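Local structure of nitroreductase family protein (Sphingopyxis sp., 7DP1) at residues C142-G147 / T184-L189; P149-M154 / I196-L201. The protein is an FMN- and NADPH-dependent nitroreductase that takes part in breaking down dinitroaniline herbicides, probably by reducing their nitro groups. The protein carries 1 engineered substitution. All coordinates share one frame; numbering follows the deposited sequence.

Interaction 1: residues C142-G147 / T184-L189; sequences CSRIMG and TVRAEL
Arg144 and Arg186 meet through their guanidinium groups. Arg144 NH1 lies 3.2 Å from Arg186 NH2. Both atoms are donors, so no hydrogen bond joins them. Arg186 comes to the edge of the Arg144 guanidinium, near its plane, and the two planes stand 87° apart. The side chains also cross at about a right angle. Arg144 reaches out with an extended chain from CG to NE. Arg186 bends at chi3 (-93°), which turns its guanidinium across the end of Arg144.

Glu84 probably offsets the two like charges. Its OE1 makes a salt bridge with Arg186 NH2, and its OE2 is a long, weak ion partner of Arg144 NH1. Arg144 NE is held separately, by the backbone oxygen of Gln195.

The turn from Ser143 to Met146 sets the base of Arg144. It is a type I beta turn, closed by Met146 N to Ser143 O at 3.1 Å. Ser143 OG also accepts from Ile145 N at 3.2 Å, in a nearly straight bond (173°) that forms an ST turn. Gly147 follows as the N-cap of helix 148-167. The contact thus joins the turn after strand 136-143 to helix 182-189, whose Val185 packs on Phe139 of that strand. It lies in the alpha+beta fold of the nitroreductase family, where helices flank a central antiparallel sheet.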
loop_
_atom_site.group_PDB
_atom_site.type_symbol
_atom_site.label_atom_id
_atom_site.label_comp_id
_atom_site.label_asym_id
_atom_site.label_seq_id
_atom_site.Cartn_x
_atom_site.Cartn_y
_atom_site.Cartn_z
ATOM N N CYS A 142 4.545 -12.850 -2.348
ATOM C CA CYS A 142 5.313 -12.878 -1.108
ATOM C C CYS A 142 5.205 -14.244 -0.449
ATOM O O CYS A 142 4.402 -15.094 -0.855
ATOM C CB CYS A 142 4.830 -11.789 -0.134
ATOM S SG CYS A 142 3.082 -12.004 0.412
ATOM N N SER A 143 6.018 -14.455 0.573
ATOM C CA SER A 143 5.945 -15.689 1.335
ATOM C C SER A 143 4.597 -15.805 2.027
ATOM O O SER A 143 4.039 -14.799 2.456
ATOM C CB SER A 143 7.058 -15.758 2.375
ATOM O OG SER A 143 6.819 -16.844 3.251
ATOM N N ARG A 144 4.086 -17.029 2.146
ATOM C CA ARG A 144 2.829 -17.275 2.859
ATOM C C ARG A 144 2.902 -17.040 4.363
ATOM O O ARG A 144 1.878 -17.108 5.041
ATOM C CB ARG A 144 2.340 -18.703 2.608
ATOM C CG ARG A 144 1.922 -18.928 1.183
ATOM C CD ARG A 144 1.220 -20.261 0.965
ATOM N NE ARG A 144 0.658 -20.263 -0.377
ATOM C CZ ARG A 144 -0.627 -20.082 -0.650
ATOM N NH1 ARG A 144 -1.040 -20.075 -1.910
ATOM N NH2 ARG A 144 -1.495 -19.923 0.334
ATOM N N ILE A 145 4.100 -16.815 4.898
ATOM C CA ILE A 145 4.202 -16.468 6.314
ATOM C C ILE A 145 3.711 -15.035 6.541
ATOM O O ILE A 145 3.319 -14.670 7.644
ATOM C CB ILE A 145 5.651 -16.596 6.866
ATOM C CG1 ILE A 145 6.562 -15.529 6.246
ATOM C CG2 ILE A 145 6.210 -18.007 6.658
ATOM C CD1 ILE A 145 7.791 -15.218 7.090
ATOM N N MET A 146 3.719 -14.225 5.491
ATOM C CA MET A 146 3.386 -12.806 5.643
ATOM C C MET A 146 1.930 -12.584 6.092
ATOM O O MET A 146 1.028 -13.306 5.693
ATOM C CB MET A 146 3.653 -12.084 4.328
ATOM C CG MET A 146 5.122 -12.098 3.899
ATOM S SD MET A 146 6.274 -11.614 5.197
ATOM C CE MET A 146 7.851 -11.977 4.418
ATOM N N GLY A 147 1.702 -11.592 6.944
ATOM C CA GLY A 147 0.362 -11.329 7.421
ATOM C C GLY A 147 -0.196 -10.054 6.802
ATOM O O GLY A 147 0.460 -9.421 5.976
ATOM N N THR A 184 -2.147 -21.747 -11.104
ATOM C CA THR A 184 -1.711 -21.815 -12.495
ATOM C C THR A 184 -0.624 -20.780 -12.776
ATOM O O THR A 184 0.412 -21.096 -13.343
ATOM C CB THR A 184 -2.865 -21.575 -13.476
ATOM O OG1 THR A 184 -3.795 -22.654 -13.392
ATOM C CG2 THR A 184 -2.332 -21.477 -14.903
ATOM N N VAL A 185 -0.879 -19.538 -12.389
ATOM C CA VAL A 185 0.098 -18.471 -12.592
ATOM C C VAL A 185 1.424 -18.831 -11.918
ATOM O O VAL A 185 2.480 -18.784 -12.556
ATOM C CB VAL A 185 -0.422 -17.129 -12.059
ATOM C CG1 VAL A 185 0.639 -16.001 -12.227
ATOM C CG2 VAL A 185 -1.741 -16.766 -12.737
ATOM N N ARG A 186 1.358 -19.222 -10.646
ATOM C CA ARG A 186 2.549 -19.619 -9.903
ATOM C C ARG A 186 3.255 -20.749 -10.631
ATOM O O ARG A 186 4.482 -20.775 -10.682
ATOM C CB ARG A 186 2.218 -20.043 -8.464
ATOM C CG ARG A 186 1.932 -18.867 -7.531
ATOM C CD ARG A 186 1.950 -19.273 -6.058
ATOM N NE ARG A 186 0.615 -19.629 -5.600
ATOM C CZ ARG A 186 0.192 -20.862 -5.398
ATOM N NH1 ARG A 186 1.009 -21.894 -5.599
ATOM N NH2 ARG A 186 -1.052 -21.063 -4.995
ATOM N N ALA A 187 2.490 -21.699 -11.163
ATOM C CA ALA A 187 3.096 -22.783 -11.919
ATOM C C ALA A 187 3.859 -22.265 -13.146
ATOM O O ALA A 187 5.025 -22.610 -13.346
ATOM C CB ALA A 187 2.037 -23.799 -12.345
ATOM N N GLU A 188 3.223 -21.410 -13.943
ATOM C CA GLU A 188 3.834 -20.955 -15.195
ATOM C C GLU A 188 5.052 -20.068 -14.973
ATOM O O GLU A 188 5.927 -19.962 -15.839
ATOM C CB GLU A 188 2.805 -20.229 -16.055
ATOM C CG GLU A 188 1.776 -21.173 -16.635
ATOM C CD GLU A 188 2.412 -22.284 -17.466
ATOM O OE1 GLU A 188 3.418 -22.007 -18.153
ATOM O OE2 GLU A 188 1.907 -23.431 -17.428
ATOM N N LEU A 189 5.101 -19.449 -13.805
ATOM C CA LEU A 189 6.204 -18.591 -13.416
ATOM C C LEU A 189 7.258 -19.439 -12.696
ATOM O O LEU A 189 8.370 -18.980 -12.416
ATOM C CB LEU A 189 5.713 -17.476 -12.493
ATOM C CG LEU A 189 4.714 -16.438 -13.034
ATOM C CD1 LEU A 189 4.428 -15.382 -11.990
ATOM C CD2 LEU A 189 5.141 -15.796 -14.337
#

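Interaction 2: residues P149-M154 / I196-L201; sequences PQWADM and ILFSGL
Ser199 OG donates its one proton mainly to Gly200 O, at 2.8 Å; Gln175 O is at most a weak second acceptor. The donor is tilted out of the Gly200 carbonyl plane. Ser199 CB lies over the centre of one face of the Phe198 ring, the ring that Trp151 and Met154 meet from the helix.

Trp151 reaches Phe198 with the six-membered part of its indole. Trp151 CZ3 comes within 3.3 Å of Phe198 CD1, which is tight packing. The two ring centroids are 5.1 Å apart and the planes meet at 58°, an oblique pair, neither stacked nor edge-to-face. CG of Phe198 is anti to the backbone N (chi1 161°), which turns the ring's CG-CD1 side to the indole, with CB also in contact. Met154 CE touches both residues. It sits 3.5 Å above one face of the Trp151 ring, near the rim, and 3.9 Å from Phe198 CB. At the indole edge, Ile196 CD1 touches Trp151 CZ2 at 4.1 Å, close to the ring plane. Tyr85 packs edge-to-face with Trp151, and its OH bonds to Phe198 O.

Phe198 and Ser199 both pair with Leu140, forming a classic beta bulge. The axes of segments 149-154 and 196-201 run 22° apart, with a closest approach of 10.8 Å. Ala152 of the second subunit packs on Phe198. Asp153 OD1 accepts from Gly47 N, a residue of the same flavin pocket. Helix 148-167 thus packs on the sheet at the dimer interface, where Phe198 and Asp153 each border a different bound flavin mononucleotide, as is usual in dimeric nitroreductases.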
loop_
_atom_site.group_PDB
_atom_site.type_symbol
_atom_site.label_atom_id
_atom_site.label_comp_id
_atom_site.label_asym_id
_atom_site.label_seq_id
_atom_site.Cartn_x
_atom_site.Cartn_y
_atom_site.Cartn_z
ATOM N N PRO A 149 -0.502 -6.912 7.921
ATOM C CA PRO A 149 0.381 -5.741 7.849
ATOM C C PRO A 149 1.465 -5.864 6.762
ATOM O O PRO A 149 1.922 -4.845 6.248
ATOM C CB PRO A 149 1.041 -5.715 9.228
ATOM C CG PRO A 149 1.040 -7.156 9.662
ATOM C CD PRO A 149 -0.294 -7.672 9.171
ATOM N N GLN A 150 1.932 -7.078 6.466
ATOM C CA GLN A 150 2.918 -7.196 5.401
ATOM C C GLN A 150 2.251 -6.966 4.043
ATOM O O GLN A 150 2.869 -6.470 3.107
ATOM C CB GLN A 150 3.631 -8.540 5.440
ATOM C CG GLN A 150 4.698 -8.621 6.519
ATOM C CD GLN A 150 4.115 -8.823 7.893
ATOM O OE1 GLN A 150 3.215 -9.634 8.077
ATOM N NE2 GLN A 150 4.641 -8.103 8.873
ATOM N N TRP A 151 0.984 -7.337 3.940
ATOM C CA TRP A 151 0.252 -7.026 2.742
ATOM C C TRP A 151 0.138 -5.525 2.564
ATOM O O TRP A 151 0.230 -5.043 1.448
ATOM C CB TRP A 151 -1.128 -7.699 2.761
ATOM C CG TRP A 151 -0.994 -9.145 2.347
ATOM C CD1 TRP A 151 -0.200 -10.095 2.934
ATOM C CD2 TRP A 151 -1.619 -9.787 1.231
ATOM N NE1 TRP A 151 -0.312 -11.287 2.267
ATOM C CE2 TRP A 151 -1.179 -11.125 1.217
ATOM C CE3 TRP A 151 -2.524 -9.367 0.262
ATOM C CZ2 TRP A 151 -1.606 -12.042 0.256
ATOM C CZ3 TRP A 151 -2.947 -10.273 -0.688
ATOM C CH2 TRP A 151 -2.487 -11.600 -0.685
ATOM N N ALA A 152 -0.007 -4.769 3.654
ATOM C CA ALA A 152 -0.053 -3.312 3.500
ATOM C C ALA A 152 1.304 -2.793 3.005
ATOM O O ALA A 152 1.345 -1.890 2.168
ATOM C CB ALA A 152 -0.472 -2.622 4.816
ATOM N N ASP A 153 2.400 -3.387 3.494
ATOM C CA ASP A 153 3.752 -3.069 3.019
ATOM C C ASP A 153 3.838 -3.254 1.511
ATOM O O ASP A 153 4.434 -2.449 0.816
ATOM C CB ASP A 153 4.821 -3.964 3.666
ATOM C CG ASP A 153 4.911 -3.827 5.178
ATOM O OD1 ASP A 153 4.510 -2.781 5.735
ATOM O OD2 ASP A 153 5.445 -4.782 5.809
ATOM N N MET A 154 3.241 -4.324 0.997
ATOM C CA MET A 154 3.274 -4.540 -0.448
ATOM C C MET A 154 2.554 -3.414 -1.215
ATOM O O MET A 154 3.020 -2.975 -2.285
ATOM C CB MET A 154 2.652 -5.907 -0.813
ATOM C CG MET A 154 3.494 -7.114 -0.346
ATOM S SD MET A 154 2.999 -8.683 -1.126
ATOM C CE MET A 154 1.377 -8.943 -0.428
ATOM N N ILE A 196 2.547 -16.878 -2.251
ATOM C CA ILE A 196 1.156 -16.583 -2.574
ATOM C C ILE A 196 1.111 -15.380 -3.503
ATOM O O ILE A 196 1.816 -14.387 -3.294
ATOM C CB ILE A 196 0.298 -16.337 -1.288
ATOM C CG1 ILE A 196 -1.132 -15.937 -1.656
ATOM C CG2 ILE A 196 0.928 -15.277 -0.374
ATOM C CD1 ILE A 196 -2.126 -16.009 -0.488
ATOM N N LEU A 197 0.300 -15.474 -4.547
ATOM C CA LEU A 197 0.205 -14.386 -5.503
ATOM C C LEU A 197 -0.780 -13.380 -4.981
ATOM O O LEU A 197 -1.921 -13.743 -4.707
ATOM C CB LEU A 197 -0.243 -14.887 -6.878
ATOM C CG LEU A 197 -0.529 -13.807 -7.931
ATOM C CD1 LEU A 197 0.748 -13.076 -8.320
ATOM C CD2 LEU A 197 -1.202 -14.400 -9.172
ATOM N N PHE A 198 -0.352 -12.130 -4.840
ATOM C CA PHE A 198 -1.276 -11.057 -4.456
ATOM C C PHE A 198 -1.959 -10.487 -5.703
ATOM O O PHE A 198 -3.180 -10.547 -5.844
ATOM C CB PHE A 198 -0.540 -9.961 -3.655
ATOM C CG PHE A 198 -1.259 -8.614 -3.601
ATOM C CD1 PHE A 198 -2.627 -8.522 -3.480
ATOM C CD2 PHE A 198 -0.529 -7.438 -3.644
ATOM C CE1 PHE A 198 -3.257 -7.288 -3.422
ATOM C CE2 PHE A 198 -1.151 -6.205 -3.576
ATOM C CZ PHE A 198 -2.520 -6.135 -3.479
ATOM N N SER A 199 -1.182 -9.954 -6.623
ATOM C CA SER A 199 -1.797 -9.200 -7.700
ATOM C C SER A 199 -0.894 -9.129 -8.908
ATOM O O SER A 199 0.325 -9.293 -8.795
ATOM C CB SER A 199 -2.135 -7.790 -7.212
ATOM O OG SER A 199 -2.683 -6.999 -8.254
ATOM N N GLY A 200 -1.478 -8.881 -10.072
ATOM C CA GLY A 200 -0.657 -8.539 -11.221
ATOM C C GLY A 200 -0.617 -7.028 -11.341
ATOM O O GLY A 200 -1.408 -6.333 -10.687
ATOM N N LEU A 201 0.331 -6.517 -12.124
ATOM C CA LEU A 201 0.349 -5.101 -12.511
ATOM C C LEU A 201 0.661 -5.042 -14.009
ATOM O O LEU A 201 1.781 -5.333 -14.436
ATOM C CB LEU A 201 1.372 -4.300 -11.692
ATOM C CG LEU A 201 1.534 -2.790 -11.980
ATOM C CD1 LEU A 201 0.355 -1.946 -11.417
ATOM C CD2 LEU A 201 2.900 -2.233 -11.493
#

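The centres of the two interactions lie about 10 Å apart. Both involve the same sheet, where strands 136-143 and 195-204 are neighbours. Cys142 O and Ile196 N are 2.9 Å apart, probably hydrogen-bonded, and tie these strands together. Cys142 SG packs on Met154 CE at 3.6 Å. Arg144 CZ lies 3.9 Å from Ile196 CB, so Arg144 of interaction 1 rests against the partly exposed Ile196 of interaction 2. Glu84 also serves both: besides the arginines, its OE2 accepts from Leu197 N. Leu197 CD2 in turn meets Val185 CG1 at 3.9 Å. Interaction 2 is the one that reaches flavin, with the Phe198 side chain about 4 Å from a bound FMN.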